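Local coordinates for interferon-activable protein 202 (Mus musculus, PDB 4L5R) that binds double-stranded DNA without sequence specificity through this first HIN-200 domain and inhibits AIM2 inflammasome activation, probably by sequestering cytoplasmic DNA, at residues A[111-116]-A[145-150]; A[150-155]-A[185-190]. All blocks are in the same frame, centred on the assembly; numbering follows the deposited sequence.

Contact 1 (111-116 with 145-150) sits at the surface and contact 2 (150-155 with 185-190) lies deeper, partly buried within a beta sheet. They meet at D150, which ends the turn of contact 1 and leads into strand 151-156 of contact 2; strands 141-146 and 151-156 are sheet neighbours. Their chemistry follows their place. In contact 1 a short helix is tied to the turn between two strands mainly by one aspartate and two waters, with I113 as the apolar part and K112 lying along the outside. Contact 2 relies on parallel backbone hydrogen bonds and on aliphatic side chains along both faces of the sheet, and its K153 reaches the bound DNA.

Contact 1: A[111-116]-A[145-150]; sequences LKISKI and IKDNED
I113 and D147 make the tight part of this contact, where helix 113-116 meets the turn joining strands 141-146 and 151-156. The backbone N of I113 gives D147 OD2 a nearly straight hydrogen bond of 2.7 Å (175°), arriving on the syn lone pair. The other oxygen, OD1, looks back into its own turn and accepts from the backbone N atoms of E149 and D150, an Asx turn and Asx motif. Turned to lie between its own N and carbonyl carbon (chi1 55°), the carboxylate can serve both sides. Water 1 links L111 O to OD2, while water 2 accepts from S114 N and donates to OD1. With an asparagine in its place, one acceptor oxygen and the charge are gone, and either the helix start or the turn would probably be left without its partner.

Beside this polar knot the I113 side chain slides past D147 in the opposite direction. Its CD1 comes to 3.6 Å from K146 CA, and its CG2 to 3.9 Å from D150 CB; F129 and I152 continue the apolar packing. The D150 carboxylate forms a salt bridge with K117.

The outer side is looser. K112, the N-cap residue, bends at chi2 (-60°) and crosses N148 at about a right angle, but any bond from NZ to the N148 amide is doubtful, since N148 is exposed and modelled in two conformers. The NZ of K112 remains 4.9 Å from D147 OD2, too far for a salt bridge. The D147 charge is thus spent mainly on backbone N-H groups, and its position at the helix N-terminus would be expected to favour the ionised form.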
ATOM      1  N   LEU A 111      12.532   1.439  -2.895  1.00 29.35           N
ATOM      2  CA  LEU A 111      13.700   1.776  -2.095  1.00 27.55           C
ATOM      3  C   LEU A 111      14.669   0.606  -2.006  1.00 34.22           C
ATOM      4  O   LEU A 111      14.257  -0.565  -1.941  1.00 28.91           O
ATOM      5  CB  LEU A 111      13.264   2.101  -0.671  1.00 29.35           C
ATOM      6  CG  LEU A 111      12.595   3.417  -0.339  1.00 40.85           C
ATOM      7  CD1 LEU A 111      12.425   3.467   1.162  1.00 51.24           C
ATOM      8  CD2 LEU A 111      13.462   4.579  -0.821  1.00 47.76           C
ATOM      9  N   LYS A 112      15.957   0.927  -1.976  1.00 28.71           N
ATOM     10  CA  LYS A 112      16.985  -0.070  -1.695  1.00 24.38           C
ATOM     11  C   LYS A 112      16.748  -0.722  -0.328  1.00 26.45           C
ATOM     12  O   LYS A 112      16.370  -0.061   0.645  1.00 26.31           O
ATOM     13  CB  LYS A 112      18.373   0.573  -1.724  1.00 27.68           C
ATOM     14  CG  LYS A 112      18.870   0.956  -3.110  1.00 36.54           C
ATOM     15  CD  LYS A 112      18.955  -0.243  -4.033  1.00 48.97           C
ATOM     16  CE  LYS A 112      19.723   0.100  -5.301  1.00 62.10           C
ATOM     17  NZ  LYS A 112      19.735  -1.031  -6.269  1.00 61.48           N
ATOM     18  N   ILE A 113      16.971  -2.025  -0.267  1.00 24.23           N
ATOM     19  CA  ILE A 113      16.806  -2.756   0.975  1.00 26.36           C
ATOM     20  C   ILE A 113      17.703  -2.217   2.084  1.00 33.90           C
ATOM     21  O   ILE A 113      17.275  -2.114   3.241  1.00 27.86           O
ATOM     22  CB  ILE A 113      17.025  -4.258   0.748  1.00 30.13           C
ATOM     23  CG1 ILE A 113      15.836  -4.812  -0.047  1.00 25.07           C
ATOM     24  CG2 ILE A 113      17.177  -5.002   2.082  1.00 28.03           C
ATOM     25  CD1 ILE A 113      15.966  -6.287  -0.378  1.00 24.99           C
ATOM     26  N   SER A 114      18.937  -1.845   1.742  1.00 30.20           N
ATOM     27  CA  SER A 114      19.803  -1.293   2.762  1.00 34.37           C
ATOM     28  C   SER A 114      19.184  -0.007   3.323  1.00 32.33           C
ATOM     29  O   SER A 114      19.268   0.240   4.524  1.00 37.75           O
ATOM     30  CB  SER A 114      21.251  -1.103   2.269  1.00 37.97           C
ATOM     31  OG  SER A 114      21.322  -0.170   1.209  1.00 53.84           O
ATOM     32  N   LYS A 115      18.515   0.785   2.479  1.00 29.92           N
ATOM     33  CA  LYS A 115      17.868   2.012   2.945  1.00 33.88           C
ATOM     34  C   LYS A 115      16.602   1.704   3.751  1.00 36.65           C
ATOM     35  O   LYS A 115      16.283   2.393   4.729  1.00 29.96           O
ATOM     36  CB  LYS A 115      17.541   2.948   1.772  1.00 32.07           C
ATOM     37  CG  LYS A 115      18.747   3.703   1.200  1.00 42.30           C
ATOM     38  CD  LYS A 115      19.289   4.731   2.187  1.00 48.86           C
ATOM     39  N   ILE A 116      15.870   0.677   3.337  1.00 30.09           N
ATOM     40  CA  ILE A 116      14.693   0.273   4.089  1.00 29.15           C
ATOM     41  C   ILE A 116      15.058  -0.018   5.545  1.00 25.67           C
ATOM     42  O   ILE A 116      14.351   0.416   6.472  1.00 27.98           O
ATOM     43  CB  ILE A 116      13.988  -0.941   3.434  1.00 24.57           C
ATOM     44  CG1 ILE A 116      13.228  -0.483   2.178  1.00 30.91           C
ATOM     45  CG2 ILE A 116      13.039  -1.612   4.422  1.00 29.62           C
ATOM     46  CD1 ILE A 116      12.749  -1.637   1.292  1.00 27.57           C
ATOM     47  N   ILE A 145      13.946 -11.857   0.215  1.00 23.33           N
ATOM     48  CA  ILE A 145      13.982 -10.987  -0.947  1.00 19.39           C
ATOM     49  C   ILE A 145      15.321 -10.250  -1.005  1.00 23.36           C
ATOM     50  O   ILE A 145      16.028 -10.153  -0.008  1.00 25.56           O
ATOM     51  CB  ILE A 145      12.822  -9.980  -0.953  1.00 19.52           C
ATOM     52  CG1 ILE A 145      12.828  -9.110   0.311  1.00 19.09           C
ATOM     53  CG2 ILE A 145      11.482 -10.720  -1.089  1.00 26.24           C
ATOM     54  CD1 ILE A 145      11.873  -7.870   0.228  1.00 24.11           C
ATOM     55  N   LYS A 146      15.669  -9.741  -2.179  1.00 22.28           N
ATOM     56  CA  LYS A 146      16.970  -9.112  -2.355  1.00 29.84           C
ATOM     57  C   LYS A 146      16.930  -8.084  -3.469  1.00 32.05           C
ATOM     58  O   LYS A 146      16.043  -8.108  -4.326  1.00 28.94           O
ATOM     59  CB  LYS A 146      18.014 -10.173  -2.705  1.00 28.41           C
ATOM     60  CG  LYS A 146      17.758 -10.853  -4.039  1.00 32.25           C
ATOM     61  CD  LYS A 146      18.940 -11.710  -4.456  1.00 42.92           C
ATOM     62  CE  LYS A 146      18.669 -12.420  -5.771  1.00 55.05           C
ATOM     63  NZ  LYS A 146      19.860 -13.191  -6.241  1.00 64.97           N
ATOM     64  N   ASP A 147      17.897  -7.177  -3.438  1.00 26.70           N
ATOM     65  CA  ASP A 147      18.216  -6.359  -4.589  1.00 28.13           C
ATOM     66  C   ASP A 147      19.727  -6.520  -4.808  1.00 35.03           C
ATOM     67  O   ASP A 147      20.351  -7.381  -4.186  1.00 34.85           O
ATOM     68  CB  ASP A 147      17.763  -4.899  -4.405  1.00 33.21           C
ATOM     69  CG  ASP A 147      18.309  -4.244  -3.134  1.00 35.85           C
ATOM     70  OD1 ASP A 147      19.442  -4.575  -2.716  1.00 33.70           O
ATOM     71  OD2 ASP A 147      17.614  -3.363  -2.563  1.00 30.75           O
ATOM     72  N   ASN A 148      20.301  -5.708  -5.687  0.57 30.41           N
ATOM     73  CA  ASN A 148      21.707  -5.852  -6.046  0.57 39.52           C
ATOM     74  C   ASN A 148      22.680  -5.762  -4.867  0.57 41.50           C
ATOM     75  O   ASN A 148      23.792  -6.287  -4.935  0.57 42.15           O
ATOM     76  CB  ASN A 148      22.085  -4.837  -7.132  0.57 47.08           C
ATOM     77  CG  ASN A 148      21.542  -3.444  -6.846  0.57 51.34           C
ATOM     78  OD1 ASN A 148      21.518  -2.995  -5.699  0.57 52.68           O
ATOM     79  ND2 ASN A 148      21.092  -2.756  -7.894  0.57 53.00           N
ATOM     80  N   GLU A 149      22.261  -5.110  -3.785  0.57 38.52           N
ATOM     81  CA  GLU A 149      23.183  -4.809  -2.691  0.57 35.98           C
ATOM     82  C   GLU A 149      22.854  -5.454  -1.331  0.57 37.48           C
ATOM     83  O   GLU A 149      23.727  -5.562  -0.476  0.57 35.08           O
ATOM     84  CB  GLU A 149      23.389  -3.282  -2.569  0.57 28.98           C
ATOM     85  CG  GLU A 149      24.072  -2.674  -3.800  0.57 37.21           C
ATOM     86  CD  GLU A 149      24.231  -1.157  -3.735  0.57 44.12           C
ATOM     87  OE1 GLU A 149      23.301  -0.482  -3.243  0.57 41.96           O
ATOM     88  OE2 GLU A 149      25.286  -0.638  -4.185  0.57 43.91           O
ATOM     89  N   ASP A 150      21.615  -5.905  -1.139  1.00 30.69           N
ATOM     90  CA  ASP A 150      21.200  -6.453   0.151  1.00 26.69           C
ATOM     91  C   ASP A 150      19.999  -7.411   0.082  1.00 26.65           C
ATOM     92  O   ASP A 150      19.373  -7.562  -0.964  1.00 31.66           O
ATOM     93  CB  ASP A 150      20.927  -5.313   1.143  1.00 26.53           C
ATOM     94  CG  ASP A 150      21.099  -5.746   2.595  1.00 36.50           C
ATOM     95  OD1 ASP A 150      21.548  -6.893   2.830  1.00 42.49           O
ATOM     96  OD2 ASP A 150      20.793  -4.938   3.502  1.00 44.58           O
TER
HETATM   97  O   HOH W   1      15.166  -2.692  -3.428  1.00 28.30           O
HETATM   98  O   HOH W   2      20.101  -2.532  -0.768  1.00 32.08           O

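Contact 2: A[150-155]-A[185-190]; sequences DNIKVV and PILHSG
V155 and H188, V154 and L187 are paired across two parallel strands, 151-156 and 186-188, in the second beta sheet of this HIN-200 domain, whose family belongs to the OB-fold clan. The axes of 151-155 and 186-188 approach to 4.7 Å at 15°.

Backbone bonds set the register. L187 N donates to K153 O, and V155 N returns a bond to L187 O at 2.8 Å, so L187 is gripped through both its N-H and its carbonyl. One step on, S189 N reaches V155 O, a more bent bond (145°). At the other end water 3 spans the strands, accepting from K153 N and donating to P185 O.

Apolar contacts lie on both faces. Buried on one, I152 and V154 meet L187: with its CG1 trans to the backbone N (chi1 -170°), I152 sends CD1 across to L187 CG at 3.9 Å. Its CG1 also comes to 3.5 Å from P185 O. I145 of the neighbouring strand touches both I152 and V154, and L178 touches L187, extending this layer. On the other face, K153 and I186 run side by side in the same direction, K153 CB being 3.9 Å from I186 CG2; farther along, V155 CG2 leans on I186 CD1.

The charged end of K153 leads away from the pair to a salt bridge with a phosphate of the bound DNA, outside the two segments, while its chain packs on a sugar. This fits the electrostatic, non-specific DNA binding of the domain.

An aromatic side chain finishes the far end. H188 fixes its ring rotation by donating from ND1 to S189 O, in the carbonyl plane on a lone pair, while V155 CG1 rests 3.6 Å from H188 CD2.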
ATOM      1  N   ASP A 150      21.615  -5.905  -1.139  1.00 30.69           N
ATOM      2  CA  ASP A 150      21.200  -6.453   0.151  1.00 26.69           C
ATOM      3  C   ASP A 150      19.999  -7.411   0.082  1.00 26.65           C
ATOM      4  O   ASP A 150      19.373  -7.562  -0.964  1.00 31.66           O
ATOM      5  CB  ASP A 150      20.927  -5.313   1.143  1.00 26.53           C
ATOM      6  CG  ASP A 150      21.099  -5.746   2.595  1.00 36.50           C
ATOM      7  OD1 ASP A 150      21.548  -6.893   2.830  1.00 42.49           O
ATOM      8  OD2 ASP A 150      20.793  -4.938   3.502  1.00 44.58           O
ATOM      9  N   ASN A 151      19.708  -8.067   1.200  1.00 27.56           N
ATOM     10  CA  ASN A 151      18.558  -8.969   1.285  1.00 23.66           C
ATOM     11  C   ASN A 151      17.863  -8.798   2.624  1.00 26.27           C
ATOM     12  O   ASN A 151      18.439  -8.248   3.560  1.00 30.02           O
ATOM     13  CB  ASN A 151      18.985 -10.421   1.078  1.00 27.46           C
ATOM     14  CG  ASN A 151      19.976 -10.888   2.123  1.00 39.27           C
ATOM     15  OD1 ASN A 151      19.612 -11.120   3.272  1.00 39.49           O
ATOM     16  ND2 ASN A 151      21.241 -11.014   1.729  1.00 38.58           N
ATOM     17  N   ILE A 152      16.615  -9.252   2.717  1.00 26.94           N
ATOM     18  CA  ILE A 152      15.873  -9.121   3.954  1.00 24.17           C
ATOM     19  C   ILE A 152      14.785 -10.196   3.989  1.00 25.54           C
ATOM     20  O   ILE A 152      14.298 -10.637   2.949  1.00 25.07           O
ATOM     21  CB  ILE A 152      15.280  -7.691   4.113  1.00 27.69           C
ATOM     22  CG1 ILE A 152      14.713  -7.489   5.526  1.00 30.02           C
ATOM     23  CG2 ILE A 152      14.255  -7.410   3.034  1.00 29.05           C
ATOM     24  CD1 ILE A 152      14.218  -6.066   5.828  1.00 28.86           C
ATOM     25  N   LYS A 153      14.431 -10.638   5.187  1.00 24.37           N
ATOM     26  CA  LYS A 153      13.385 -11.650   5.333  1.00 27.42           C
ATOM     27  C   LYS A 153      11.993 -11.018   5.325  1.00 27.36           C
ATOM     28  O   LYS A 153      11.773  -9.983   5.948  1.00 24.75           O
ATOM     29  CB  LYS A 153      13.590 -12.414   6.633  1.00 30.24           C
ATOM     30  CG  LYS A 153      12.658 -13.583   6.834  1.00 36.20           C
ATOM     31  CD  LYS A 153      12.674 -13.969   8.299  1.00 39.87           C
ATOM     32  CE  LYS A 153      12.676 -15.451   8.475  1.00 36.21           C
ATOM     33  NZ  LYS A 153      12.786 -15.763   9.923  1.00 44.83           N
ATOM     34  N   VAL A 154      11.066 -11.642   4.607  1.00 23.81           N
ATOM     35  CA  VAL A 154       9.667 -11.234   4.628  1.00 23.44           C
ATOM     36  C   VAL A 154       8.863 -12.323   5.322  1.00 32.66           C
ATOM     37  O   VAL A 154       8.969 -13.502   4.968  1.00 31.60           O
ATOM     38  CB  VAL A 154       9.121 -11.018   3.207  1.00 19.37           C
ATOM     39  CG1 VAL A 154       7.636 -10.639   3.246  1.00 25.98           C
ATOM     40  CG2 VAL A 154       9.941  -9.912   2.487  1.00 24.94           C
ATOM     41  N   VAL A 155       8.086 -11.919   6.322  1.00 24.78           N
ATOM     42  CA  VAL A 155       7.212 -12.816   7.066  1.00 24.58           C
ATOM     43  C   VAL A 155       5.745 -12.488   6.817  1.00 29.13           C
ATOM     44  O   VAL A 155       5.261 -11.420   7.207  1.00 25.42           O
ATOM     45  CB  VAL A 155       7.525 -12.777   8.587  1.00 20.20           C
ATOM     46  CG1 VAL A 155       6.533 -13.644   9.373  1.00 28.01           C
ATOM     47  CG2 VAL A 155       8.979 -13.253   8.850  1.00 22.94           C
ATOM     48  N   PRO A 185      16.671  -7.060  11.054  1.00 36.97           N
ATOM     49  CA  PRO A 185      15.417  -6.427  10.639  1.00 32.89           C
ATOM     50  C   PRO A 185      14.684  -7.332   9.653  1.00 26.57           C
ATOM     51  O   PRO A 185      15.317  -8.096   8.924  1.00 29.00           O
ATOM     52  CB  PRO A 185      15.883  -5.147   9.934  1.00 35.29           C
ATOM     53  CG  PRO A 185      17.261  -4.891  10.451  1.00 43.38           C
ATOM     54  CD  PRO A 185      17.853  -6.248  10.705  1.00 35.98           C
ATOM     55  N   ILE A 186      13.356  -7.234   9.621  1.00 28.75           N
ATOM     56  CA  ILE A 186      12.568  -8.025   8.700  1.00 24.95           C
ATOM     57  C   ILE A 186      11.355  -7.206   8.293  1.00 24.10           C
ATOM     58  O   ILE A 186      11.065  -6.181   8.902  1.00 27.19           O
ATOM     59  CB  ILE A 186      12.039  -9.319   9.349  1.00 24.14           C
ATOM     60  CG1 ILE A 186      11.104  -8.975  10.509  1.00 28.68           C
ATOM     61  CG2 ILE A 186      13.196 -10.226   9.819  1.00 31.88           C
ATOM     62  CD1 ILE A 186      10.422 -10.190  11.135  1.00 37.27           C
ATOM     63  N   LEU A 187      10.643  -7.672   7.278  1.00 25.56           N
ATOM     64  CA  LEU A 187       9.356  -7.080   6.932  1.00 24.45           C
ATOM     65  C   LEU A 187       8.275  -8.075   7.328  1.00 26.39           C
ATOM     66  O   LEU A 187       8.319  -9.233   6.917  1.00 31.62           O
ATOM     67  CB  LEU A 187       9.292  -6.820   5.437  1.00 20.31           C
ATOM     68  CG  LEU A 187      10.415  -5.944   4.914  1.00 25.09           C
ATOM     69  CD1 LEU A 187      10.249  -5.769   3.409  1.00 29.02           C
ATOM     70  CD2 LEU A 187      10.381  -4.603   5.660  1.00 18.89           C
ATOM     71  N   HIS A 188       7.320  -7.625   8.135  1.00 23.49           N
ATOM     72  CA  HIS A 188       6.300  -8.508   8.703  1.00 25.34           C
ATOM     73  C   HIS A 188       4.916  -8.030   8.271  1.00 25.71           C
ATOM     74  O   HIS A 188       4.653  -6.824   8.201  1.00 23.13           O
ATOM     75  CB  HIS A 188       6.408  -8.509  10.236  1.00 22.65           C
ATOM     76  CG  HIS A 188       5.666  -9.628  10.906  1.00 26.12           C
ATOM     77  ND1 HIS A 188       4.299  -9.617  11.081  1.00 32.50           N
ATOM     78  CD2 HIS A 188       6.108 -10.784  11.460  1.00 33.03           C
ATOM     79  CE1 HIS A 188       3.929 -10.722  11.707  1.00 37.29           C
ATOM     80  NE2 HIS A 188       5.008 -11.449  11.945  1.00 28.13           N
ATOM     81  N   SER A 189       4.016  -8.965   7.976  1.00 25.61           N
ATOM     82  CA  SER A 189       2.685  -8.573   7.553  1.00 23.56           C
ATOM     83  C   SER A 189       1.924  -7.905   8.695  1.00 23.22           C
ATOM     84  O   SER A 189       2.229  -8.130   9.872  1.00 28.42           O
ATOM     85  CB  SER A 189       1.904  -9.792   7.053  1.00 27.92           C
ATOM     86  OG  SER A 189       1.849 -10.794   8.052  1.00 28.52           O
ATOM     87  N   GLY A 190       0.929  -7.094   8.331  1.00 23.39           N
ATOM     88  CA  GLY A 190       0.010  -6.478   9.275  1.00 30.41           C
ATOM     89  C   GLY A 190      -1.414  -6.644   8.757  1.00 28.22           C
ATOM     90  O   GLY A 190      -1.633  -7.296   7.733  1.00 24.88           O
TER
HETATM   91  O   HOH W   3      16.088 -10.264   7.476  1.00 34.95           O